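Local coordinates for protein pyridoxine 4-oxidase (Mesorhizobium loti, PDB 4HA6) that probably oxidises pyridoxine at its 4-position alcohol with oxygen as electron acceptor, using bound FAD as a member of the GMC oxidoreductase family, at residues Y92-A106 against M481-V493. Numbering follows the deposited sequence.
With FAD (flavin-adenine dinucleotide), chain B.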
ATOM      1  N   TYR A  92      10.233  -1.036  -1.793  1.00 10.03           N
ATOM      2  CA  TYR A  92      10.258   0.355  -1.328  1.00  9.06           C
ATOM      3  C   TYR A  92      10.308   1.315  -2.522  1.00 12.10           C
ATOM      4  O   TYR A  92      11.339   1.420  -3.208  1.00  6.46           O
ATOM      5  CB  TYR A  92      11.458   0.598  -0.414  1.00  6.69           C
ATOM      6  CG  TYR A  92      11.475   1.968   0.238  1.00  5.73           C
ATOM      7  CD1 TYR A  92      10.711   2.233   1.376  1.00  5.26           C
ATOM      8  CD2 TYR A  92      12.261   2.993  -0.284  1.00  5.68           C
ATOM      9  CE1 TYR A  92      10.733   3.491   1.984  1.00  8.51           C
ATOM     10  CE2 TYR A  92      12.290   4.255   0.314  1.00  7.75           C
ATOM     11  CZ  TYR A  92      11.524   4.496   1.436  1.00  9.80           C
ATOM     12  OH  TYR A  92      11.560   5.749   2.003  1.00  4.52           O
ATOM     13  N   MET A  93       9.190   1.996  -2.774  1.00  3.69           N
ATOM     14  CA  MET A  93       9.086   2.966  -3.861  1.00  3.74           C
ATOM     15  C   MET A  93       8.476   4.246  -3.302  1.00  7.03           C
ATOM     16  O   MET A  93       7.311   4.239  -2.909  1.00  1.44           O
ATOM     17  CB  MET A  93       8.151   2.433  -4.967  1.00  5.71           C
ATOM     18  CG  MET A  93       8.727   1.326  -5.854  1.00  3.32           C
ATOM     19  SD  MET A  93       8.812  -0.318  -5.087  1.00  9.73           S
ATOM     20  CE  MET A  93       8.772  -1.325  -6.582  1.00  5.31           C
ATOM     21  N   ARG A  94       9.233   5.342  -3.269  1.00  5.97           N
ATOM     22  CA  ARG A  94       8.679   6.609  -2.781  1.00  7.40           C
ATOM     23  C   ARG A  94       7.474   7.039  -3.615  1.00 10.93           C
ATOM     24  O   ARG A  94       6.454   7.480  -3.086  1.00  6.31           O
ATOM     25  CB  ARG A  94       9.726   7.728  -2.842  1.00  6.20           C
ATOM     26  CG  ARG A  94      10.911   7.580  -1.916  1.00  8.05           C
ATOM     27  CD  ARG A  94      11.905   8.710  -2.212  1.00  8.37           C
ATOM     28  NE  ARG A  94      12.979   8.750  -1.223  1.00  6.73           N
ATOM     29  CZ  ARG A  94      13.987   9.618  -1.247  1.00 10.16           C
ATOM     30  NH1 ARG A  94      14.068  10.527  -2.216  1.00  7.08           N
ATOM     31  NH2 ARG A  94      14.916   9.573  -0.306  1.00 11.17           N
ATOM     32  N   GLY A  95       7.591   6.888  -4.929  1.00  9.34           N
ATOM     33  CA  GLY A  95       6.615   7.455  -5.836  1.00  9.43           C
ATOM     34  C   GLY A  95       7.348   8.471  -6.693  1.00  8.69           C
ATOM     35  O   GLY A  95       8.551   8.677  -6.507  1.00  5.04           O
ATOM     36  N   HIS A  96       6.635   9.096  -7.630  1.00  9.70           N
ATOM     37  CA  HIS A  96       7.212  10.092  -8.530  1.00  3.66           C
ATOM     38  C   HIS A  96       6.772  11.479  -8.081  1.00  9.36           C
ATOM     39  O   HIS A  96       5.638  11.640  -7.630  1.00 12.38           O
ATOM     40  CB  HIS A  96       6.716   9.826  -9.951  1.00  5.97           C
ATOM     41  CG  HIS A  96       7.271  10.765 -10.975  1.00 12.18           C
ATOM     42  ND1 HIS A  96       6.648  11.946 -11.316  1.00  8.39           N
ATOM     43  CD2 HIS A  96       8.393  10.697 -11.733  1.00  8.72           C
ATOM     44  CE1 HIS A  96       7.355  12.562 -12.248  1.00  9.34           C
ATOM     45  NE2 HIS A  96       8.424  11.829 -12.511  1.00  6.91           N
ATOM     46  N   PRO A  97       7.658  12.485  -8.191  1.00 13.70           N
ATOM     47  CA  PRO A  97       7.352  13.851  -7.733  1.00  8.29           C
ATOM     48  C   PRO A  97       5.984  14.374  -8.182  1.00 11.78           C
ATOM     49  O   PRO A  97       5.296  15.044  -7.398  1.00  9.70           O
ATOM     50  CB  PRO A  97       8.450  14.688  -8.392  1.00  4.80           C
ATOM     51  CG  PRO A  97       9.648  13.751  -8.393  1.00 11.00           C
ATOM     52  CD  PRO A  97       9.048  12.365  -8.684  1.00  7.65           C
ATOM     53  N   SER A  98       5.598  14.078  -9.421  1.00  8.43           N
ATOM     54  CA  SER A  98       4.300  14.509  -9.933  1.00  9.69           C
ATOM     55  C   SER A  98       3.128  13.886  -9.158  1.00 13.37           C
ATOM     56  O   SER A  98       2.051  14.495  -9.073  1.00  9.10           O
ATOM     57  CB  SER A  98       4.180  14.201 -11.421  1.00  8.07           C
ATOM     58  OG  SER A  98       5.125  14.944 -12.177  1.00 12.07           O
ATOM     59  N   ASP A  99       3.332  12.686  -8.601  1.00  7.07           N
ATOM     60  CA  ASP A  99       2.296  12.038  -7.779  1.00  5.33           C
ATOM     61  C   ASP A  99       1.936  12.957  -6.625  1.00  7.17           C
ATOM     62  O   ASP A  99       0.773  13.086  -6.244  1.00  6.53           O
ATOM     63  CB  ASP A  99       2.787  10.721  -7.159  1.00  4.09           C
ATOM     64  CG  ASP A  99       3.162   9.667  -8.181  1.00  7.08           C
ATOM     65  OD1 ASP A  99       2.798   9.806  -9.368  1.00 10.92           O
ATOM     66  OD2 ASP A  99       3.807   8.661  -7.775  1.00  7.17           O
ATOM     67  N   PHE A 100       2.960  13.577  -6.051  1.00 10.74           N
ATOM     68  CA  PHE A 100       2.787  14.390  -4.859  1.00  8.65           C
ATOM     69  C   PHE A 100       2.346  15.811  -5.199  1.00 10.77           C
ATOM     70  O   PHE A 100       1.722  16.479  -4.373  1.00  5.67           O
ATOM     71  CB  PHE A 100       4.058  14.363  -4.009  1.00  7.87           C
ATOM     72  CG  PHE A 100       4.397  12.997  -3.502  1.00  6.62           C
ATOM     73  CD1 PHE A 100       3.697  12.448  -2.432  1.00  5.15           C
ATOM     74  CD2 PHE A 100       5.397  12.243  -4.110  1.00  8.11           C
ATOM     75  CE1 PHE A 100       4.000  11.174  -1.963  1.00  5.31           C
ATOM     76  CE2 PHE A 100       5.710  10.965  -3.642  1.00  6.54           C
ATOM     77  CZ  PHE A 100       5.011  10.428  -2.581  1.00  7.04           C
ATOM     78  N   GLN A 101       2.636  16.259  -6.422  1.00  7.17           N
ATOM     79  CA  GLN A 101       2.099  17.527  -6.890  1.00  6.98           C
ATOM     80  C   GLN A 101       0.579  17.502  -6.811  1.00  9.56           C
ATOM     81  O   GLN A 101      -0.049  18.502  -6.455  1.00 10.33           O
ATOM     82  CB  GLN A 101       2.544  17.831  -8.328  1.00 13.44           C
ATOM     83  CG  GLN A 101       2.001  19.168  -8.858  1.00 13.69           C
ATOM     84  CD  GLN A 101       2.432  20.358  -8.002  1.00 20.56           C
ATOM     85  OE1 GLN A 101       3.623  20.548  -7.737  1.00 27.07           O
ATOM     86  NE2 GLN A 101       1.463  21.160  -7.557  1.00 20.46           N
ATOM     87  N   ALA A 102      -0.009  16.355  -7.143  1.00  9.71           N
ATOM     88  CA  ALA A 102      -1.453  16.185  -7.051  1.00  7.83           C
ATOM     89  C   ALA A 102      -1.945  16.268  -5.602  1.00  7.82           C
ATOM     90  O   ALA A 102      -3.064  16.726  -5.355  1.00 13.01           O
ATOM     91  CB  ALA A 102      -1.887  14.874  -7.702  1.00  7.17           C
ATOM     92  N   TRP A 103      -1.125  15.816  -4.649  1.00  3.25           N
ATOM     93  CA  TRP A 103      -1.477  15.952  -3.230  1.00  6.94           C
ATOM     94  C   TRP A 103      -1.483  17.418  -2.813  1.00  9.66           C
ATOM     95  O   TRP A 103      -2.298  17.832  -1.974  1.00  3.84           O
ATOM     96  CB  TRP A 103      -0.486  15.209  -2.318  1.00  3.55           C
ATOM     97  CG  TRP A 103      -0.563  13.700  -2.368  1.00  4.28           C
ATOM     98  CD1 TRP A 103      -1.116  12.934  -3.351  1.00  2.78           C
ATOM     99  CD2 TRP A 103      -0.061  12.785  -1.376  1.00  7.63           C
ATOM    100  NE1 TRP A 103      -0.990  11.602  -3.040  1.00  4.83           N
ATOM    101  CE2 TRP A 103      -0.352  11.483  -1.826  1.00  5.05           C
ATOM    102  CE3 TRP A 103       0.587  12.947  -0.139  1.00  4.42           C
ATOM    103  CZ2 TRP A 103      -0.003  10.340  -1.090  1.00  3.24           C
ATOM    104  CZ3 TRP A 103       0.942  11.811   0.586  1.00  3.97           C
ATOM    105  CH2 TRP A 103       0.645  10.526   0.109  1.00  3.71           C
ATOM    106  N   VAL A 104      -0.555  18.191  -3.387  1.00  7.85           N
ATOM    107  CA  VAL A 104      -0.440  19.621  -3.092  1.00 10.91           C
ATOM    108  C   VAL A 104      -1.662  20.360  -3.616  1.00  9.33           C
ATOM    109  O   VAL A 104      -2.277  21.157  -2.896  1.00 10.49           O
ATOM    110  CB  VAL A 104       0.822  20.237  -3.729  1.00 11.57           C
ATOM    111  CG1 VAL A 104       0.821  21.744  -3.574  1.00 11.71           C
ATOM    112  CG2 VAL A 104       2.066  19.663  -3.085  1.00  9.48           C
ATOM    113  N   ASP A 105      -1.993  20.106  -4.879  1.00  9.26           N
ATOM    114  CA  ASP A 105      -3.184  20.680  -5.486  1.00  8.45           C
ATOM    115  C   ASP A 105      -4.430  20.310  -4.669  1.00 13.04           C
ATOM    116  O   ASP A 105      -5.270  21.156  -4.403  1.00  8.58           O
ATOM    117  CB  ASP A 105      -3.334  20.194  -6.932  1.00  7.57           C
ATOM    118  CG  ASP A 105      -2.132  20.556  -7.800  1.00 14.05           C
ATOM    119  OD1 ASP A 105      -1.368  21.475  -7.426  1.00 17.87           O
ATOM    120  OD2 ASP A 105      -1.944  19.916  -8.854  1.00 17.89           O
ATOM    121  N   ALA A 106      -4.538  19.047  -4.264  1.00 12.93           N
ATOM    122  CA  ALA A 106      -5.716  18.587  -3.520  1.00 11.28           C
ATOM    123  C   ALA A 106      -5.786  19.212  -2.125  1.00  7.90           C
ATOM    124  O   ALA A 106      -6.855  19.639  -1.673  1.00 12.59           O
ATOM    125  CB  ALA A 106      -5.729  17.041  -3.433  1.00  9.52           C
ATOM    126  N   MET A 481      -4.615   9.433   1.588  1.00  1.74           N
ATOM    127  CA  MET A 481      -3.998   9.686   0.281  1.00  3.54           C
ATOM    128  C   MET A 481      -5.017  10.213  -0.719  1.00  2.98           C
ATOM    129  O   MET A 481      -5.998   9.526  -1.017  1.00  5.03           O
ATOM    130  CB  MET A 481      -3.364   8.401  -0.278  1.00  2.50           C
ATOM    131  CG  MET A 481      -2.278   7.824   0.635  1.00  5.63           C
ATOM    132  SD  MET A 481      -1.581   6.242   0.068  1.00  4.74           S
ATOM    133  CE  MET A 481      -0.880   6.754  -1.529  1.00  0.69           C
ATOM    134  N   PRO A 482      -4.806  11.441  -1.222  1.00  2.20           N
ATOM    135  CA  PRO A 482      -5.702  11.983  -2.255  1.00  9.72           C
ATOM    136  C   PRO A 482      -5.691  11.087  -3.483  1.00 11.94           C
ATOM    137  O   PRO A 482      -6.740  10.831  -4.075  1.00  7.84           O
ATOM    138  CB  PRO A 482      -5.083  13.355  -2.578  1.00  3.71           C
ATOM    139  CG  PRO A 482      -4.405  13.761  -1.254  1.00  8.58           C
ATOM    140  CD  PRO A 482      -3.840  12.453  -0.735  1.00  5.62           C
ATOM    141  N   ASN A 483      -4.502  10.614  -3.844  1.00  6.61           N
ATOM    142  CA  ASN A 483      -4.348   9.698  -4.959  1.00  6.62           C
ATOM    143  C   ASN A 483      -3.159   8.762  -4.746  1.00 10.73           C
ATOM    144  O   ASN A 483      -2.193   9.096  -4.059  1.00  7.79           O
ATOM    145  CB  ASN A 483      -4.168  10.465  -6.274  1.00  3.90           C
ATOM    146  CG  ASN A 483      -3.049  11.493  -6.196  1.00  8.70           C
ATOM    147  OD1 ASN A 483      -3.298  12.677  -5.981  1.00  9.59           O
ATOM    148  ND2 ASN A 483      -1.805  11.037  -6.345  1.00  6.60           N
ATOM    149  N   LEU A 484      -3.265   7.589  -5.350  1.00  5.78           N
ATOM    150  CA  LEU A 484      -2.190   6.623  -5.462  1.00  8.25           C
ATOM    151  C   LEU A 484      -0.892   7.255  -5.961  1.00  7.79           C
ATOM    152  O   LEU A 484      -0.919   8.096  -6.870  1.00  4.99           O
ATOM    153  CB  LEU A 484      -2.633   5.593  -6.492  1.00  6.65           C
ATOM    154  CG  LEU A 484      -2.827   4.098  -6.234  1.00 18.06           C
ATOM    155  CD1 LEU A 484      -2.769   3.704  -4.767  1.00  3.36           C
ATOM    156  CD2 LEU A 484      -4.119   3.625  -6.891  1.00  2.39           C
ATOM    157  N   THR A 485       0.242   6.847  -5.381  1.00  4.12           N
ATOM    158  CA  THR A 485       1.544   7.084  -6.014  1.00  8.71           C
ATOM    159  C   THR A 485       1.638   6.153  -7.203  1.00  5.44           C
ATOM    160  O   THR A 485       0.781   5.286  -7.366  1.00  2.21           O
ATOM    161  CB  THR A 485       2.691   6.787  -5.059  1.00  5.90           C
ATOM    162  OG1 THR A 485       2.520   5.468  -4.519  1.00  6.64           O
ATOM    163  CG2 THR A 485       2.669   7.799  -3.915  1.00  3.53           C
ATOM    164  N   ALA A 486       2.665   6.308  -8.036  1.00  5.09           N
ATOM    165  CA  ALA A 486       2.774   5.469  -9.239  1.00  4.89           C
ATOM    166  C   ALA A 486       2.946   3.973  -8.936  1.00  7.50           C
ATOM    167  O   ALA A 486       2.495   3.115  -9.708  1.00 12.74           O
ATOM    168  CB  ALA A 486       3.914   5.969 -10.158  1.00  6.75           C
ATOM    169  N   GLY A 487       3.616   3.660  -7.829  1.00 11.57           N
ATOM    170  CA  GLY A 487       3.947   2.280  -7.505  1.00  7.23           C
ATOM    171  C   GLY A 487       3.524   1.968  -6.077  1.00 10.90           C
ATOM    172  O   GLY A 487       2.662   2.644  -5.521  1.00  5.89           O
ATOM    173  N   PRO A 488       4.135   0.946  -5.473  1.00  6.16           N
ATOM    174  CA  PRO A 488       3.766   0.547  -4.115  1.00  7.65           C
ATOM    175  C   PRO A 488       3.777   1.725  -3.123  1.00  7.07           C
ATOM    176  O   PRO A 488       4.653   2.600  -3.193  1.00  1.59           O
ATOM    177  CB  PRO A 488       4.836  -0.505  -3.775  1.00  6.81           C
ATOM    178  CG  PRO A 488       5.186  -1.110  -5.102  1.00  8.42           C
ATOM    179  CD  PRO A 488       5.175   0.068  -6.048  1.00  7.04           C
ATOM    180  N   ILE A 489       2.811   1.724  -2.202  1.00  5.30           N
ATOM    181  CA  ILE A 489       2.502   2.899  -1.392  1.00  3.23           C
ATOM    182  C   ILE A 489       3.058   2.925   0.037  1.00  3.28           C
ATOM    183  O   ILE A 489       2.800   3.879   0.782  1.00  3.73           O
ATOM    184  CB  ILE A 489       0.978   3.066  -1.258  1.00  4.17           C
ATOM    185  CG1 ILE A 489       0.370   1.871  -0.507  1.00  7.05           C
ATOM    186  CG2 ILE A 489       0.321   3.254  -2.633  1.00  4.03           C
ATOM    187  CD1 ILE A 489      -1.140   2.010  -0.280  1.00  3.90           C
ATOM    188  N   HIS A 490       3.781   1.892   0.452  1.00  4.82           N
ATOM    189  CA  HIS A 490       4.227   1.834   1.845  1.00  5.63           C
ATOM    190  C   HIS A 490       5.132   3.030   2.186  1.00  7.42           C
ATOM    191  O   HIS A 490       5.000   3.628   3.260  1.00 11.12           O
ATOM    192  CB  HIS A 490       4.916   0.495   2.135  1.00  6.55           C
ATOM    193  CG  HIS A 490       5.244   0.262   3.578  1.00  9.82           C
ATOM    194  ND1 HIS A 490       6.524  -0.021   4.009  1.00 17.18           N
ATOM    195  CD2 HIS A 490       4.460   0.238   4.682  1.00 17.61           C
ATOM    196  CE1 HIS A 490       6.512  -0.208   5.319  1.00 18.04           C
ATOM    197  NE2 HIS A 490       5.273  -0.057   5.754  1.00 13.40           N
ATOM    198  N   ALA A 491       6.023   3.406   1.273  1.00  4.37           N
ATOM    199  CA  ALA A 491       6.919   4.540   1.545  1.00  5.08           C
ATOM    200  C   ALA A 491       6.084   5.789   1.824  1.00  6.73           C
ATOM    201  O   ALA A 491       6.386   6.576   2.728  1.00  6.11           O
ATOM    202  CB  ALA A 491       7.856   4.790   0.366  1.00  4.34           C
ATOM    203  N   ALA A 492       5.028   5.959   1.027  1.00  3.93           N
ATOM    204  CA  ALA A 492       4.126   7.103   1.152  1.00  6.82           C
ATOM    205  C   ALA A 492       3.360   7.104   2.468  1.00  7.52           C
ATOM    206  O   ALA A 492       3.176   8.159   3.094  1.00  7.75           O
ATOM    207  CB  ALA A 492       3.145   7.139  -0.020  1.00  7.68           C
ATOM    208  N   VAL A 493       2.887   5.933   2.883  1.00  3.68           N
ATOM    209  CA  VAL A 493       2.181   5.836   4.162  1.00  3.40           C
ATOM    210  C   VAL A 493       3.138   6.234   5.286  1.00  8.12           C
ATOM    211  O   VAL A 493       2.752   6.908   6.257  1.00  9.43           O
ATOM    212  CB  VAL A 493       1.698   4.396   4.439  1.00  6.29           C
ATOM    213  CG1 VAL A 493       1.012   4.315   5.796  1.00  4.89           C
ATOM    214  CG2 VAL A 493       0.756   3.917   3.332  1.00  6.44           C
TER
HETATM  215  PA  FAD B 601      -1.793  -1.216   7.981  1.00  5.73           P
HETATM  216  O1A FAD B 601      -0.277  -1.352   7.924  1.00 11.80           O
HETATM  217  O2A FAD B 601      -2.635  -2.239   7.270  1.00 14.87           O
HETATM  218  O5B FAD B 601      -2.201  -1.173   9.546  1.00 10.88           O
HETATM  219  C5B FAD B 601      -3.533  -1.286  10.038  1.00  9.36           C
HETATM  220  C4B FAD B 601      -3.393  -1.856  11.442  1.00  7.48           C
HETATM  221  O4B FAD B 601      -4.480  -1.467  12.287  1.00  9.63           O
HETATM  222  C3B FAD B 601      -3.387  -3.379  11.409  1.00 14.77           C
HETATM  223  O3B FAD B 601      -2.311  -3.803  12.263  1.00  7.86           O
HETATM  224  C2B FAD B 601      -4.745  -3.785  11.976  1.00  9.88           C
HETATM  225  O2B FAD B 601      -4.674  -5.047  12.665  1.00 13.44           O
HETATM  226  C1B FAD B 601      -5.071  -2.623  12.910  1.00  9.52           C
HETATM  227  N9A FAD B 601      -6.526  -2.338  13.090  1.00  6.29           N
HETATM  228  C8A FAD B 601      -7.469  -2.300  12.124  1.00  7.45           C
HETATM  229  N7A FAD B 601      -8.681  -1.984  12.656  1.00  6.62           N
HETATM  230  C5A FAD B 601      -8.526  -1.808  13.990  1.00  8.04           C
HETATM  231  C6A FAD B 601      -9.403  -1.457  15.137  1.00  9.04           C
HETATM  232  N6A FAD B 601     -10.740  -1.214  14.958  1.00  5.51           N
HETATM  233  N1A FAD B 601      -8.827  -1.379  16.371  1.00 12.05           N
HETATM  234  C2A FAD B 601      -7.510  -1.602  16.560  1.00 11.02           C
HETATM  235  N3A FAD B 601      -6.666  -1.921  15.552  1.00 10.89           N
HETATM  236  C4A FAD B 601      -7.101  -2.038  14.266  1.00  7.67           C
HETATM  237  N1  FAD B 601       3.556  -1.712  -0.121  1.00  3.53           N
HETATM  238  C2  FAD B 601       4.759  -1.398  -0.637  1.00  5.81           C
HETATM  239  O2  FAD B 601       5.090  -0.192  -0.684  1.00  5.95           O
HETATM  240  N3  FAD B 601       5.601  -2.326  -1.128  1.00  6.79           N
HETATM  241  C4  FAD B 601       5.309  -3.638  -1.117  1.00 17.18           C
HETATM  242  O4  FAD B 601       6.101  -4.493  -1.592  1.00 23.04           O
HETATM  243  C4X FAD B 601       4.002  -4.062  -0.564  1.00 13.55           C
HETATM  244  N5  FAD B 601       3.620  -5.355  -0.530  1.00 19.64           N
HETATM  245  C5X FAD B 601       2.425  -5.717  -0.000  1.00 22.62           C
HETATM  246  C6  FAD B 601       2.045  -7.057   0.039  1.00 21.04           C
HETATM  247  C7  FAD B 601       0.823  -7.428   0.590  1.00 21.08           C
HETATM  248  C7M FAD B 601       0.429  -8.884   0.626  1.00 14.12           C
HETATM  249  C8  FAD B 601      -0.088  -6.388   1.144  1.00 18.15           C
HETATM  250  C8M FAD B 601      -1.412  -6.794   1.733  1.00 13.74           C
HETATM  251  C9  FAD B 601       0.282  -5.044   1.113  1.00  9.98           C
HETATM  252  C9A FAD B 601       1.507  -4.681   0.551  1.00 12.21           C
HETATM  253  N10 FAD B 601       1.889  -3.328   0.510  1.00 10.91           N
HETATM  254  C10 FAD B 601       3.131  -2.990  -0.045  1.00  8.81           C
HETATM  255  C1' FAD B 601       0.994  -2.291   1.036  1.00 10.97           C
HETATM  256  C2' FAD B 601       1.450  -1.737   2.376  1.00 10.50           C
HETATM  257  O2' FAD B 601       1.824  -2.811   3.253  1.00 13.30           O
HETATM  258  C3' FAD B 601       0.272  -0.953   2.957  1.00  9.79           C
HETATM  259  O3' FAD B 601      -0.180  -0.013   1.968  1.00  5.53           O
HETATM  260  C4' FAD B 601       0.661  -0.224   4.231  1.00 10.95           C
HETATM  261  O4' FAD B 601       1.164  -1.196   5.165  1.00 14.26           O
HETATM  262  C5' FAD B 601      -0.527   0.542   4.824  1.00  6.90           C
HETATM  263  O5' FAD B 601      -0.236   0.825   6.191  1.00 11.88           O
HETATM  264  P   FAD B 601      -1.359   1.491   7.118  1.00 12.17           P
HETATM  265  O1P FAD B 601      -0.731   2.051   8.388  1.00  8.76           O
HETATM  266  O2P FAD B 601      -2.244   2.385   6.274  1.00  5.02           O
HETATM  267  O3P FAD B 601      -2.278   0.229   7.483  1.00  7.05           O
HETATM  268  O   HOH W   1       6.765   1.858  -1.330  1.00  5.07           O
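P482 CD sits over one face of the W103 indole, 3.6 Å from the five-membered ring's centroid and only 3° off the normal, a CH-pi contact; F100 CD1 lies over the opposite face. At the indole edge, near its plane, are M481 CE, 3.7 Å from W103 CZ2, and the carbonyl of N483. W103 NE1 donates to N483 O (3.0 Å), in the carbonyl plane on a lone pair. A phenylalanine in place of W103 has no N-H to offer, and N483 O would probably be left without this donor. The N483 amide, turned obliquely to the indole, sends ND2 to D99 O almost straight (177°) but at a long 3.3 Å; its bond to L484 O holds the amide within the loop. The W103-N483 and N483-D99 bonds join helix 97-107 to this loop, which leads into helix 490-506, whose first turn meets the flavin in this GMC oxidoreductase: H490 N donates to FAD O2 (2.7 Å). At the other helix start, H96 and D99 form a capping box. D99 CG lies beside its own backbone N (chi1 -62°), turning the carboxylate back over the helix start, where OD2 takes H96 N and A486 N (2.6 Å) from opposite faces, while OD1 is bonded by H364 and Q330. Nearer the cofactor, A491 CB lies over one face of the Y92 ring, 3.5 Å from CE1, and Y92 OH bonds E125. M93 SD packs on P488 CG, and P488 also touches the bound pyridoxamine. A water accepts from M93 N and A491 N and probably donates to FAD O2, within bonding range.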